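Local coordinates for PspGI restriction endonuclease (Pyrococcus sp. GI-H, PDB 3BM3), which binds its target DNA as a two-subunit assembly with base flipping, and probably cuts it as a type II site-specific deoxyribonuclease, at residues Thr14-Pro19 / Glu76-Ala81; Val144-Phe147 / Ser152-Ile155; Glu165-Ala170 / Thr197-Ile202. The protein carries 2 engineered substitutions. All blocks are in the same frame, centred on the assembly; numbering follows the deposited sequence.

Contact 1 (Thr14-Pro19 / Glu76-Ala81); sequences TQNIPP and EAYLSA. With nucleotides of chain B.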
loop_
_atom_site.group_PDB
_atom_site.type_symbol
_atom_site.label_atom_id
_atom_site.label_comp_id
_atom_site.label_asym_id
_atom_site.label_seq_id
_atom_site.Cartn_x
_atom_site.Cartn_y
_atom_site.Cartn_z
ATOM N N THR C 14 15.484 17.465 2.672
ATOM C CA THR C 14 15.299 16.557 3.766
ATOM C C THR C 14 16.604 15.960 4.247
ATOM O O THR C 14 16.665 15.375 5.346
ATOM C CB THR C 14 14.331 15.419 3.376
ATOM O OG1 THR C 14 14.876 14.742 2.241
ATOM C CG2 THR C 14 12.935 15.959 3.023
ATOM N N GLN C 15 17.649 16.072 3.434
ATOM C CA GLN C 15 18.985 15.594 3.860
ATOM C C GLN C 15 19.596 16.466 4.943
ATOM O O GLN C 15 20.609 16.083 5.545
ATOM C CB GLN C 15 19.927 15.461 2.694
ATOM C CG GLN C 15 19.508 14.385 1.754
ATOM C CD GLN C 15 20.344 14.349 0.496
ATOM O OE1 GLN C 15 20.954 15.342 0.091
ATOM N NE2 GLN C 15 20.319 13.212 -0.168
ATOM N N ASN C 16 18.989 17.628 5.169
ATOM C CA ASN C 16 19.322 18.515 6.272
ATOM C C ASN C 16 18.587 18.230 7.574
ATOM O O ASN C 16 18.890 18.837 8.613
ATOM C CB ASN C 16 19.033 19.949 5.874
ATOM C CG ASN C 16 20.042 20.465 4.879
ATOM O OD1 ASN C 16 21.197 20.643 5.223
ATOM N ND2 ASN C 16 19.636 20.607 3.634
ATOM N N ILE C 17 17.626 17.322 7.521
ATOM C CA ILE C 17 16.865 16.953 8.693
ATOM C C ILE C 17 17.511 15.731 9.328
ATOM O O ILE C 17 17.682 14.706 8.671
ATOM C CB ILE C 17 15.377 16.629 8.391
ATOM C CG1 ILE C 17 14.682 17.821 7.707
ATOM C CG2 ILE C 17 14.705 16.233 9.689
ATOM C CD1 ILE C 17 13.302 17.568 7.282
ATOM N N PRO C 18 17.869 15.827 10.609
ATOM C CA PRO C 18 18.493 14.704 11.275
ATOM C C PRO C 18 17.709 13.405 11.105
ATOM O O PRO C 18 16.480 13.440 10.990
ATOM C CB PRO C 18 18.489 15.146 12.732
ATOM C CG PRO C 18 18.665 16.620 12.642
ATOM C CD PRO C 18 17.810 17.010 11.484
ATOM N N PRO C 19 18.416 12.280 11.022
ATOM C CA PRO C 19 17.682 11.032 10.773
ATOM C C PRO C 19 16.761 10.641 11.915
ATOM O O PRO C 19 16.930 11.073 13.050
ATOM C CB PRO C 19 18.774 9.997 10.599
ATOM C CG PRO C 19 19.994 10.602 11.161
ATOM C CD PRO C 19 19.866 12.067 11.082
ATOM N N GLU C 76 12.253 27.104 6.108
ATOM C CA GLU C 76 12.624 28.511 6.085
ATOM C C GLU C 76 13.895 28.753 5.273
ATOM O O GLU C 76 13.984 29.717 4.506
ATOM C CB GLU C 76 12.726 29.054 7.516
ATOM C CG GLU C 76 11.370 29.074 8.199
ATOM C CD GLU C 76 11.408 29.579 9.634
ATOM O OE1 GLU C 76 12.514 29.837 10.182
ATOM O OE2 GLU C 76 10.313 29.695 10.227
ATOM N N ALA C 77 14.877 27.875 5.409
ATOM C CA ALA C 77 16.143 28.032 4.706
ATOM C C ALA C 77 15.935 27.906 3.218
ATOM O O ALA C 77 16.483 28.714 2.446
ATOM C CB ALA C 77 17.176 27.000 5.203
ATOM N N TYR C 78 15.149 26.904 2.803
ATOM C CA TYR C 78 14.906 26.673 1.375
ATOM C C TYR C 78 14.020 27.754 0.768
ATOM O O TYR C 78 14.222 28.136 -0.372
ATOM C CB TYR C 78 14.380 25.272 1.097
ATOM C CG TYR C 78 15.509 24.293 1.083
ATOM C CD1 TYR C 78 16.079 23.846 2.273
ATOM C CD2 TYR C 78 16.045 23.826 -0.110
ATOM C CE1 TYR C 78 17.140 22.957 2.269
ATOM C CE2 TYR C 78 17.112 22.913 -0.125
ATOM C CZ TYR C 78 17.656 22.493 1.074
ATOM O OH TYR C 78 18.712 21.608 1.091
ATOM N N LEU C 79 13.071 28.272 1.530
ATOM C CA LEU C 79 12.230 29.358 1.008
ATOM C C LEU C 79 13.099 30.593 0.824
ATOM O O LEU C 79 12.962 31.316 -0.184
ATOM C CB LEU C 79 11.068 29.665 1.944
ATOM C CG LEU C 79 10.038 28.544 2.086
ATOM C CD1 LEU C 79 8.819 29.070 2.876
ATOM C CD2 LEU C 79 9.655 27.934 0.788
ATOM N N SER C 80 14.000 30.842 1.767
ATOM C CA SER C 80 14.930 31.988 1.611
ATOM C C SER C 80 15.789 31.879 0.360
ATOM O O SER C 80 16.158 32.899 -0.255
ATOM C CB SER C 80 15.828 32.110 2.835
ATOM O OG SER C 80 15.079 32.557 3.954
ATOM N N ALA C 81 16.134 30.645 0.010
ATOM C CA ALA C 81 16.872 30.298 -1.211
ATOM C C ALA C 81 16.034 30.285 -2.488
ATOM O O ALA C 81 16.572 30.037 -3.582
ATOM C CB ALA C 81 17.533 28.950 -1.038
ATOM P P DT B 11 14.482 11.838 4.063
ATOM O OP1 DT B 11 14.139 12.556 5.301
ATOM O OP2 DT B 11 15.642 12.273 3.248
ATOM O "O5'" DT B 11 14.667 10.296 4.410
ATOM C "C5'" DT B 11 13.704 9.620 5.210
ATOM C "C4'" DT B 11 13.880 8.127 5.066
ATOM O "O4'" DT B 11 13.604 7.728 3.714
ATOM C "C3'" DT B 11 15.304 7.642 5.308
ATOM O "O3'" DT B 11 15.503 7.462 6.714
ATOM C "C2'" DT B 11 15.371 6.354 4.499
ATOM C "C1'" DT B 11 14.181 6.446 3.538
ATOM N N1 DT B 11 14.486 6.276 2.110
ATOM C C2 DT B 11 13.958 5.173 1.488
ATOM O O2 DT B 11 13.296 4.334 2.079
ATOM N N3 DT B 11 14.231 5.083 0.149
ATOM C C4 DT B 11 14.976 5.960 -0.611
ATOM O O4 DT B 11 15.124 5.753 -1.813
ATOM C C5 DT B 11 15.527 7.087 0.113
ATOM C C7 DT B 11 16.368 8.079 -0.623
ATOM C C6 DT B 11 15.257 7.187 1.421
ATOM P P DA B 10 12.909 13.421 -2.378
ATOM O OP1 DA B 10 13.137 14.862 -2.069
ATOM O OP2 DA B 10 13.829 12.713 -3.284
ATOM O "O5'" DA B 10 12.856 12.681 -0.976
ATOM C "C5'" DA B 10 11.903 13.091 -0.012
ATOM C "C4'" DA B 10 11.905 12.152 1.167
ATOM O "O4'" DA B 10 11.380 10.867 0.775
ATOM C "C3'" DA B 10 13.284 11.886 1.755
ATOM O "O3'" DA B 10 13.166 11.838 3.164
ATOM C "C2'" DA B 10 13.667 10.533 1.176
ATOM C "C1'" DA B 10 12.322 9.835 1.047
ATOM N N9 DA B 10 12.248 8.899 -0.066
ATOM C C8 DA B 10 12.697 9.097 -1.348
ATOM N N7 DA B 10 12.458 8.097 -2.154
ATOM C C5 DA B 10 11.813 7.170 -1.347
ATOM C C6 DA B 10 11.291 5.904 -1.612
ATOM N N6 DA B 10 11.324 5.343 -2.821
ATOM N N1 DA B 10 10.721 5.231 -0.588
ATOM C C2 DA B 10 10.674 5.818 0.618
ATOM N N3 DA B 10 11.121 7.020 0.989
ATOM C C4 DA B 10 11.687 7.647 -0.055
#
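At the rim of the Tyr78 ring, close to the ring plane, sits the amide nitrogen of Asn16, while Tyr83 makes an edge-to-face pair with the same ring from within the chain. The Asn16 amide does not lie flat with the phenol: the two planes are 56° apart, and the two side chains meet at a slant. ND2 of Asn16 is 2.9 Å from OH of Tyr78, but the angle is too poor for a hydrogen bond. The same nitrogen lies beside the ring edge, Asn16 ND2 being 3.7 Å from Tyr78 CE1. Both polar ends find their partners elsewhere: OD1 of Asn16 takes the backbone N of Asp8, and OH of Tyr78 bonds to the carbonyl O of Lys11. The buried groups are thus held by the N-terminal chain around Asp8 and Lys11, which passes beside them, and they touch each other as neighbours.

On the far side of the turn, Thr14 reaches the DNA. Its OG1 donates to OP2 of DT11 of chain B at 2.8 Å, a backbone contact that does not read the base. With chi1 at 58°, OG1 sits between the backbone N and the carbonyl carbon, which also brings Thr14 OG1 to 3.3 Å from C3' of DA10 of chain B.

The 3-10 turn that carries Thr14 and Asn16 is closed by Ile17 N bonding to Thr14 O at 3.1 Å. It is wedged between two long helices: Asn16 and Ile17 pack on Val74 of helix 52-80, Thr14 packs on Phe92 and Ala95 of helix 85-115, Arg99 of that second helix binds the carbonyls of Ile17 and Pro18, and Pro19 then takes the N-cap position of helix 20-31.

Contact 2 (Val144-Phe147 / Ser152-Ile155); sequences VRTF and SSAI. Engineered in segment 144-147: Thr146 (natural residue Ala).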
loop_
_atom_site.group_PDB
_atom_site.type_symbol
_atom_site.label_atom_id
_atom_site.label_comp_id
_atom_site.label_asym_id
_atom_site.label_seq_id
_atom_site.Cartn_x
_atom_site.Cartn_y
_atom_site.Cartn_z
ATOM N N VAL C 144 16.473 -14.415 11.775
ATOM C CA VAL C 144 16.204 -15.123 10.531
ATOM C C VAL C 144 16.820 -16.530 10.547
ATOM O O VAL C 144 16.212 -17.469 10.038
ATOM C CB VAL C 144 16.602 -14.298 9.283
ATOM C CG1 VAL C 144 18.075 -14.341 9.044
ATOM C CG2 VAL C 144 15.814 -14.768 8.071
ATOM N N ARG C 145 17.988 -16.700 11.162
ATOM C CA ARG C 145 18.559 -18.064 11.197
ATOM C C ARG C 145 17.635 -19.020 11.917
ATOM O O ARG C 145 17.378 -20.125 11.443
ATOM C CB ARG C 145 19.971 -18.102 11.762
ATOM C CG ARG C 145 20.964 -17.621 10.721
ATOM C CD ARG C 145 22.352 -18.177 10.831
ATOM N NE ARG C 145 22.874 -18.124 12.181
ATOM C CZ ARG C 145 24.166 -18.016 12.481
ATOM N NH1 ARG C 145 25.082 -17.925 11.529
ATOM N NH2 ARG C 145 24.536 -17.990 13.746
ATOM N N THR C 146 17.085 -18.571 13.034
ATOM C CA THR C 146 16.144 -19.384 13.788
ATOM C C THR C 146 14.875 -19.700 13.023
ATOM O O THR C 146 14.396 -20.833 13.036
ATOM C CB THR C 146 15.832 -18.737 15.140
ATOM O OG1 THR C 146 17.042 -18.754 15.891
ATOM C CG2 THR C 146 14.773 -19.520 15.887
ATOM N N PHE C 147 14.349 -18.702 12.329
ATOM C CA PHE C 147 13.224 -18.924 11.440
ATOM C C PHE C 147 13.505 -19.991 10.387
ATOM O O PHE C 147 12.717 -20.908 10.214
ATOM C CB PHE C 147 12.801 -17.643 10.738
ATOM C CG PHE C 147 11.725 -17.870 9.730
ATOM C CD1 PHE C 147 10.406 -18.027 10.125
ATOM C CD2 PHE C 147 12.032 -17.993 8.383
ATOM C CE1 PHE C 147 9.396 -18.256 9.204
ATOM C CE2 PHE C 147 11.015 -18.247 7.456
ATOM C CZ PHE C 147 9.709 -18.389 7.874
ATOM N N SER C 152 8.422 -22.707 12.628
ATOM C CA SER C 152 7.432 -22.721 13.700
ATOM C C SER C 152 7.936 -22.110 15.001
ATOM O O SER C 152 7.138 -21.825 15.876
ATOM C CB SER C 152 6.925 -24.138 13.973
ATOM O OG SER C 152 7.948 -24.945 14.485
ATOM N N SER C 153 9.251 -21.900 15.095
ATOM C CA SER C 153 9.923 -21.501 16.324
ATOM C C SER C 153 10.182 -20.006 16.377
ATOM O O SER C 153 10.683 -19.503 17.364
ATOM C CB SER C 153 11.251 -22.239 16.481
ATOM O OG SER C 153 12.219 -21.792 15.533
ATOM N N ALA C 154 9.862 -19.309 15.288
ATOM C CA ALA C 154 10.119 -17.858 15.173
ATOM C C ALA C 154 8.806 -17.143 14.897
ATOM O O ALA C 154 7.818 -17.747 14.448
ATOM C CB ALA C 154 11.094 -17.567 14.038
ATOM N N ILE C 155 8.828 -15.843 15.158
ATOM C CA ILE C 155 7.685 -14.991 14.893
ATOM C C ILE C 155 8.092 -14.007 13.824
ATOM O O ILE C 155 9.126 -13.365 13.948
ATOM C CB ILE C 155 7.220 -14.215 16.121
ATOM C CG1 ILE C 155 7.152 -15.104 17.354
ATOM C CG2 ILE C 155 5.871 -13.525 15.829
ATOM C CD1 ILE C 155 6.920 -14.297 18.663
#
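This contact belongs to the helical connection between two antiparallel neighbours of the central mixed sheet, strands 139-141 and 155-160, in what the family assignment makes a PDDEXK nuclease core. Helix 144-149 makes up the first part of the connection, and the chain turns back through residues 152-154 to enter strand 155-160 at Ile155, whose backbone bonds to Ile141. The contact's nearest atom lies about 13 Å from the bound DNA.

Phe147 and Ala154 carry the closure. The Ala154 methyl points at the helix and touches its backbone as well as a side chain: Ala154 CB lies 3.6 Å from Phe147 CA and 3.7 Å from Phe147 CB. CG of Phe147 stands opposite the backbone N, chi1 175°, which swings the ring along the junction and presents its edge to the alanine, with Phe147 CD1 4.0 Å from Ala154 CB. The rest of that buried ring belongs to the interior: Phe181 meets it edge-to-face, and Ile125, Ile140 and Ile185 pack against it. At the turn, Asn186 binds the carbonyl oxygens of both Ser152 and Ala154 with a single ND2, tying the return to strand 186-191.

One residue earlier on the helix, the engineered Thr146 meets Ser153. The threonine hydroxyl is turned back toward the start of the helix, where OG1 pairs with OG of Ser143, and this leaves the methyl beside the carbonyl carbon, facing the serine. Ser153 OG itself is hydrogen-bonded to the carbonyl O of Asp150. Toward Thr146 it makes a contact without a bond: Ser153 OG is 3.4 Å from Thr146 CG2, and equally 3.4 Å from Thr146 O at an angle too poor for a hydrogen bond.

Contact 3 (Glu165-Ala170 / Thr197-Ile202); sequences ERWREA and TIYSAI. With nucleotides of chain A; nucleotides of chain B.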
loop_
_atom_site.group_PDB
_atom_site.type_symbol
_atom_site.label_atom_id
_atom_site.label_comp_id
_atom_site.label_asym_id
_atom_site.label_seq_id
_atom_site.Cartn_x
_atom_site.Cartn_y
_atom_site.Cartn_z
ATOM N N GLU C 165 -5.603 0.487 3.192
ATOM C CA GLU C 165 -5.813 -0.775 2.528
ATOM C C GLU C 165 -4.567 -1.667 2.578
ATOM O O GLU C 165 -4.579 -2.779 2.063
ATOM C CB GLU C 165 -6.207 -0.531 1.057
ATOM C CG GLU C 165 -5.112 -0.382 0.074
ATOM C CD GLU C 165 -4.214 0.860 0.235
ATOM O OE1 GLU C 165 -4.550 1.770 1.009
ATOM O OE2 GLU C 165 -3.159 0.889 -0.418
ATOM N N ARG C 166 -3.455 -1.143 3.100
ATOM C CA ARG C 166 -2.152 -1.766 2.998
ATOM C C ARG C 166 -2.003 -3.037 3.824
ATOM O O ARG C 166 -1.032 -3.778 3.703
ATOM C CB ARG C 166 -1.063 -0.720 3.310
ATOM C CG ARG C 166 -0.926 0.309 2.195
ATOM C CD ARG C 166 0.070 1.383 2.512
ATOM N NE ARG C 166 -0.568 2.408 3.299
ATOM C CZ ARG C 166 -0.535 2.507 4.619
ATOM N NH1 ARG C 166 0.189 1.689 5.378
ATOM N NH2 ARG C 166 -1.241 3.460 5.179
ATOM N N TRP C 167 -2.972 -3.296 4.689
ATOM C CA TRP C 167 -3.035 -4.576 5.375
ATOM C C TRP C 167 -3.029 -5.742 4.411
ATOM O O TRP C 167 -2.549 -6.797 4.755
ATOM C CB TRP C 167 -4.260 -4.669 6.264
ATOM C CG TRP C 167 -5.531 -4.578 5.617
ATOM C CD1 TRP C 167 -6.258 -3.433 5.397
ATOM C CD2 TRP C 167 -6.308 -5.646 5.133
ATOM N NE1 TRP C 167 -7.442 -3.741 4.795
ATOM C CE2 TRP C 167 -7.499 -5.099 4.620
ATOM C CE3 TRP C 167 -6.118 -7.032 5.075
ATOM C CZ2 TRP C 167 -8.492 -5.895 4.056
ATOM C CZ3 TRP C 167 -7.112 -7.808 4.554
ATOM C CH2 TRP C 167 -8.269 -7.247 4.015
ATOM N N ARG C 168 -3.572 -5.566 3.203
ATOM C CA ARG C 168 -3.533 -6.673 2.247
ATOM C C ARG C 168 -2.095 -7.046 1.864
ATOM O O ARG C 168 -1.861 -8.152 1.433
ATOM C CB ARG C 168 -4.373 -6.398 1.017
ATOM C CG ARG C 168 -5.856 -6.377 1.327
ATOM C CD ARG C 168 -6.671 -6.426 0.060
ATOM N NE ARG C 168 -8.101 -6.384 0.345
ATOM C CZ ARG C 168 -8.762 -5.292 0.688
ATOM N NH1 ARG C 168 -8.147 -4.103 0.708
ATOM N NH2 ARG C 168 -10.061 -5.353 0.948
ATOM N N GLU C 169 -1.143 -6.110 2.010
ATOM C CA GLU C 169 0.258 -6.398 1.803
ATOM C C GLU C 169 0.705 -7.495 2.744
ATOM O O GLU C 169 1.477 -8.347 2.373
ATOM C CB GLU C 169 1.132 -5.198 2.019
ATOM C CG GLU C 169 0.899 -4.113 0.980
ATOM C CD GLU C 169 1.725 -2.878 1.204
ATOM O OE1 GLU C 169 2.367 -2.763 2.269
ATOM O OE2 GLU C 169 1.714 -2.054 0.272
ATOM N N ALA C 170 0.193 -7.442 3.973
ATOM C CA ALA C 170 0.574 -8.428 4.985
ATOM C C ALA C 170 -0.000 -9.786 4.624
ATOM O O ALA C 170 0.688 -10.805 4.780
ATOM C CB ALA C 170 0.094 -7.986 6.337
ATOM N N THR C 197 -9.839 -1.423 10.765
ATOM C CA THR C 197 -11.191 -1.914 10.509
ATOM C C THR C 197 -11.413 -3.369 10.912
ATOM O O THR C 197 -10.504 -4.189 10.912
ATOM C CB THR C 197 -11.543 -1.813 9.019
ATOM O OG1 THR C 197 -10.832 -2.828 8.295
ATOM C CG2 THR C 197 -11.172 -0.417 8.483
ATOM N N ILE C 198 -12.666 -3.664 11.234
ATOM C CA ILE C 198 -13.067 -5.037 11.564
ATOM C C ILE C 198 -12.832 -5.967 10.401
ATOM O O ILE C 198 -12.331 -7.063 10.596
ATOM C CB ILE C 198 -14.526 -5.084 12.026
ATOM C CG1 ILE C 198 -14.954 -6.498 12.378
ATOM C CG2 ILE C 198 -15.448 -4.558 10.946
ATOM C CD1 ILE C 198 -16.428 -6.566 12.908
ATOM N N TYR C 199 -13.160 -5.540 9.197
ATOM C CA TYR C 199 -12.992 -6.416 8.039
ATOM C C TYR C 199 -11.535 -6.815 7.929
ATOM O O TYR C 199 -11.232 -7.984 7.712
ATOM C CB TYR C 199 -13.463 -5.790 6.744
ATOM C CG TYR C 199 -13.224 -6.663 5.559
ATOM C CD1 TYR C 199 -13.989 -7.787 5.345
ATOM C CD2 TYR C 199 -12.237 -6.351 4.618
ATOM C CE1 TYR C 199 -13.754 -8.613 4.254
ATOM C CE2 TYR C 199 -12.025 -7.136 3.528
ATOM C CZ TYR C 199 -12.771 -8.281 3.345
ATOM O OH TYR C 199 -12.533 -9.047 2.232
ATOM N N SER C 200 -10.634 -5.838 8.081
ATOM C CA SER C 200 -9.228 -6.129 7.885
ATOM C C SER C 200 -8.782 -7.177 8.896
ATOM O O SER C 200 -8.041 -8.097 8.556
ATOM C CB SER C 200 -8.397 -4.856 7.930
ATOM O OG SER C 200 -8.303 -4.304 9.207
ATOM N N ALA C 201 -9.270 -7.052 10.126
ATOM C CA ALA C 201 -8.883 -7.984 11.201
ATOM C C ALA C 201 -9.355 -9.387 10.838
ATOM O O ALA C 201 -8.597 -10.364 10.840
ATOM C CB ALA C 201 -9.460 -7.527 12.535
ATOM N N ILE C 202 -10.636 -9.484 10.526
ATOM C CA ILE C 202 -11.257 -10.778 10.234
ATOM C C ILE C 202 -10.645 -11.427 8.992
ATOM O O ILE C 202 -10.240 -12.576 9.011
ATOM C CB ILE C 202 -12.774 -10.617 10.091
ATOM C CG1 ILE C 202 -13.360 -10.161 11.434
ATOM C CG2 ILE C 202 -13.393 -11.919 9.641
ATOM C CD1 ILE C 202 -14.831 -9.831 11.357
ATOM P P DC A 5 4.207 2.314 7.440
ATOM O OP1 DC A 5 4.041 2.433 8.899
ATOM O OP2 DC A 5 3.682 1.123 6.721
ATOM O "O5'" DC A 5 3.567 3.611 6.777
ATOM C "C5'" DC A 5 3.980 4.897 7.208
ATOM C "C4'" DC A 5 3.319 5.950 6.353
ATOM O "O4'" DC A 5 3.761 5.743 5.000
ATOM C "C3'" DC A 5 1.794 5.848 6.338
ATOM O "O3'" DC A 5 1.227 7.108 6.665
ATOM C "C2'" DC A 5 1.441 5.457 4.916
ATOM C "C1'" DC A 5 2.663 5.856 4.115
ATOM N N1 DC A 5 2.908 4.963 2.981
ATOM C C2 DC A 5 3.142 5.515 1.726
ATOM O O2 DC A 5 3.227 6.749 1.625
ATOM N N3 DC A 5 3.281 4.697 0.657
ATOM C C4 DC A 5 3.217 3.369 0.822
ATOM N N4 DC A 5 3.324 2.596 -0.260
ATOM C C5 DC A 5 3.032 2.781 2.104
ATOM C C6 DC A 5 2.882 3.603 3.145
ATOM P P DA B 4 -10.578 -1.423 0.428
ATOM O OP1 DA B 4 -11.177 -2.725 0.043
ATOM O OP2 DA B 4 -9.581 -1.364 1.523
ATOM O "O5'" DA B 4 -9.931 -0.813 -0.882
ATOM C "C5'" DA B 4 -10.768 -0.386 -1.946
ATOM C "C4'" DA B 4 -10.056 0.663 -2.761
ATOM O "O4'" DA B 4 -10.060 1.930 -2.065
ATOM C "C3'" DA B 4 -8.592 0.321 -3.014
ATOM O "O3'" DA B 4 -8.288 0.665 -4.351
ATOM C "C2'" DA B 4 -7.844 1.197 -2.022
ATOM C "C1'" DA B 4 -8.735 2.424 -1.957
ATOM N N9 DA B 4 -8.647 3.167 -0.703
ATOM C C8 DA B 4 -8.668 2.671 0.578
ATOM N N7 DA B 4 -8.600 3.595 1.504
ATOM C C5 DA B 4 -8.525 4.781 0.784
ATOM C C6 DA B 4 -8.441 6.119 1.184
ATOM N N6 DA B 4 -8.425 6.506 2.461
ATOM N N1 DA B 4 -8.379 7.062 0.216
ATOM C C2 DA B 4 -8.400 6.665 -1.066
ATOM N N3 DA B 4 -8.481 5.431 -1.567
ATOM C C4 DA B 4 -8.542 4.529 -0.575
ATOM P P DG A 7 1.483 13.583 8.012
ATOM O OP1 DG A 7 2.515 13.680 6.957
ATOM O OP2 DG A 7 1.131 14.771 8.823
ATOM O "O5'" DG A 7 0.137 13.029 7.377
ATOM C "C5'" DG A 7 0.126 11.934 6.472
ATOM C "C4'" DG A 7 -1.222 11.872 5.800
ATOM O "O4'" DG A 7 -1.293 10.727 4.915
ATOM C "C3'" DG A 7 -2.384 11.698 6.780
ATOM O "O3'" DG A 7 -3.550 12.299 6.224
ATOM C "C2'" DG A 7 -2.583 10.196 6.770
ATOM C "C1'" DG A 7 -2.433 9.967 5.283
ATOM N N9 DG A 7 -2.215 8.588 4.869
ATOM C C8 DG A 7 -2.186 7.472 5.674
ATOM N N7 DG A 7 -2.016 6.367 5.005
ATOM C C5 DG A 7 -1.921 6.776 3.683
ATOM C C6 DG A 7 -1.748 6.021 2.500
ATOM O O6 DG A 7 -1.666 4.794 2.371
ATOM N N1 DG A 7 -1.682 6.837 1.376
ATOM C C2 DG A 7 -1.784 8.209 1.390
ATOM N N2 DG A 7 -1.677 8.825 0.199
ATOM N N3 DG A 7 -1.971 8.921 2.483
ATOM C C4 DG A 7 -2.026 8.149 3.587
#
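From its CB, Trp167 points toward Ser200, and its chi1 of 62° tucks CG between the backbone N and the carbonyl carbon, laying the indole face-on to the second helix. The five-membered ring comes first: Ser200 CB sits 3.4 Å from its centroid, only 7° off the normal, a CH-pi contact. Arg168 CG covers the opposite face. Farther out, CZ2 stands 3.4 Å above the plane of the Arg168 guanidinium, over its centre, and Trp167 CZ2 and Tyr199 CE2 meet at 3.8 Å, an oblique aromatic pair. The last atom, CH2, also touches Tyr199 CE2.

The indole thus backs a phosphate-binding arginine. Arg168 NH1 donates almost straight (174°) to OP2 of DA4 of chain B, and NH2 to OP1 at 3.0 Å; Glu135 of the second subunit takes its NE and also binds Tyr199 OH. Next door, Arg166 reads a base, its NE donating to O6 of DG7 of chain A at 2.8 Å. On the facing helix Thr197 is the N-cap: its OG1 accepts from Ser200 N, while Ser200 OG donates to Thr197 O.

Helices 167-181 and 198-206 each link parallel neighbours of the central sheet, in consecutive beta-alpha-beta crossovers, and the Trp167 indole packs from the first onto the second, reaching Ala203 and Met204 as well.

How the contacts relate
Contacts 1 and 3 are buried and both reach DNA, yet differently: contact 1 sets a loop against helix 52-80, outside the central sheet, and meets the DNA through its sugar-phosphate backbone, whereas contact 3 joins two helices flanking that sheet and combines aromatic packing with base reading, phosphate binding and the subunit interface. Contact 2, only partly buried, is mostly apolar, with a hydroxyl beside a methyl, and away from the DNA. Contacts 2 and 3 lie at successive steps along the sheet: strand 155-160 begins at the end of contact 2 and runs toward the helix of contact 3. Centres of contacts 1 and 2 are about 42 Å apart, on opposite sides of the chain's centre.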